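PDB 5JNO: DNA excision repair protein ERCC-6-like from Homo sapiens, which acts as an ATP-dependent DNA translocase and helicase of the SNF2/RAD54 family, sensing tension on catenated DNA until it is resolved in anaphase. Local coordinates for residues Tyr15-Lys20 with Leu34-Ala38. Sequence-based numbering, arbitrary orientation.
Sequences YVKEAK and LFNLA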
# COMPACT_ATOMS: atom_id res chain seq x y z
N TYR B 15 10.44 -0.85 7.02
CA TYR B 15 10.62 0.43 7.70
C TYR B 15 9.44 0.80 8.57
O TYR B 15 9.63 1.16 9.73
CB TYR B 15 10.93 1.57 6.73
CG TYR B 15 12.27 1.47 6.04
CD1 TYR B 15 13.38 0.88 6.68
CD2 TYR B 15 12.46 1.99 4.76
CE1 TYR B 15 14.62 0.80 6.05
CE2 TYR B 15 13.68 1.90 4.12
CZ TYR B 15 14.75 1.31 4.77
OH TYR B 15 15.96 1.25 4.14
N VAL B 16 8.22 0.69 8.04
CA VAL B 16 7.02 0.98 8.83
C VAL B 16 6.87 -0.01 9.97
O VAL B 16 6.56 0.40 11.08
CB VAL B 16 5.73 1.01 7.97
CG1 VAL B 16 4.46 1.09 8.81
CG2 VAL B 16 5.79 2.19 7.02
N LYS B 17 7.07 -1.31 9.70
CA LYS B 17 6.96 -2.30 10.77
C LYS B 17 7.90 -1.94 11.95
O LYS B 17 7.50 -1.99 13.10
CB LYS B 17 7.28 -3.70 10.27
CG LYS B 17 7.05 -4.78 11.32
CD LYS B 17 7.70 -6.11 10.93
CE LYS B 17 7.26 -7.27 11.83
NZ LYS B 17 6.07 -8.01 11.30
N GLU B 18 9.14 -1.60 11.62
CA GLU B 18 10.18 -1.31 12.63
C GLU B 18 9.96 0.04 13.30
O GLU B 18 10.23 0.18 14.49
CB GLU B 18 11.58 -1.38 12.01
CG GLU B 18 12.06 -2.81 11.82
CD GLU B 18 13.21 -2.96 10.84
OE1 GLU B 18 13.69 -1.93 10.30
OE2 GLU B 18 13.63 -4.11 10.58
N ALA B 19 9.47 1.02 12.54
CA ALA B 19 9.12 2.32 13.12
C ALA B 19 8.00 2.19 14.15
O ALA B 19 8.04 2.85 15.19
CB ALA B 19 8.76 3.32 12.05
N LYS B 20 7.01 1.33 13.86
CA LYS B 20 5.95 1.05 14.84
C LYS B 20 6.49 0.37 16.10
O LYS B 20 6.09 0.74 17.20
CB LYS B 20 4.85 0.21 14.23
CG LYS B 20 3.99 1.02 13.29
CD LYS B 20 2.92 0.16 12.64
CE LYS B 20 2.07 1.00 11.71
NZ LYS B 20 0.95 0.19 11.15
N LEU B 34 13.20 5.94 10.80
CA LEU B 34 12.57 4.89 9.97
C LEU B 34 11.31 5.35 9.20
O LEU B 34 11.22 5.15 7.98
CB LEU B 34 12.25 3.65 10.80
CG LEU B 34 13.46 2.90 11.34
CD1 LEU B 34 13.01 1.86 12.35
CD2 LEU B 34 14.26 2.24 10.22
N PHE B 35 10.37 6.00 9.90
CA PHE B 35 9.26 6.64 9.20
C PHE B 35 9.71 7.57 8.08
O PHE B 35 9.06 7.64 7.05
CB PHE B 35 8.32 7.39 10.14
CG PHE B 35 7.41 6.50 10.96
CD1 PHE B 35 6.57 5.55 10.34
CD2 PHE B 35 7.34 6.64 12.35
CE1 PHE B 35 5.73 4.74 11.10
CE2 PHE B 35 6.50 5.83 13.12
CZ PHE B 35 5.69 4.88 12.50
N ASN B 36 10.83 8.27 8.25
CA ASN B 36 11.31 9.15 7.18
C ASN B 36 11.85 8.42 5.98
O ASN B 36 11.68 8.90 4.86
CB ASN B 36 12.38 10.11 7.70
CG ASN B 36 11.77 11.35 8.27
OD1 ASN B 36 11.21 12.16 7.53
ND2 ASN B 36 11.82 11.49 9.58
N LEU B 37 12.54 7.31 6.21
CA LEU B 37 13.02 6.46 5.12
C LEU B 37 11.84 5.84 4.34
O LEU B 37 11.89 5.73 3.11
CB LEU B 37 13.94 5.36 5.67
CG LEU B 37 15.25 5.86 6.27
CD1 LEU B 37 15.94 4.76 7.05
CD2 LEU B 37 16.17 6.41 5.18
N ALA B 38 10.77 5.49 5.05
CA ALA B 38 9.50 5.10 4.44
C ALA B 38 8.85 6.21 3.60
O ALA B 38 8.46 5.99 2.44
CB ALA B 38 8.53 4.62 5.51
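The methyl of Ala19 sits over the centre of one face of the Phe35 ring: CB lies 3.3 Å from the ring centroid and 4° off the normal, a CH-pi contact in which one small knob meets the middle of a broad plate. The same CB also abuts Leu34 CB at 3.7 Å, so it is lodged between two consecutive residues of the opposing helix. Leu34 returns the bump. Its CD1 reaches past Ala19 to Glu18 CB (3.6 Å), while CD2 lies 3.9 Å from Tyr15 CD1; the forked leucine end thus fits against the surface between Tyr15, Glu18 and Ala19. Tyr15 CG is anti to its own carbonyl carbon (chi1 -68°), which sends the ring toward Leu37, whose CB rests over one face toward the rim, 4.0 Å from the centroid. At the base of the Tyr15 side chain, Ala38 CB fits between Tyr15 CB and Val16 CG2, the latter 4.0 Å away. Segments 15-20 and 34-38, on helices 6-25 and 28-41, run nearly antiparallel (159°), their axes 8.3 Å apart at closest approach; small side chains at Ala19 and Ala38 are consistent with this close spacing. This is the helical hairpin of TPR 1, near the N-terminus of the full-length protein. Arg50 and Thr23 also touch Phe35, and Tyr12 extends the packing around Ala38. No hydrogen bond joins the two segments; the polar backbone atoms Ala19 N and Ala38 N are paired within their own helices. Cohesion across this interface therefore rests on apolar fit and two CH-pi contacts.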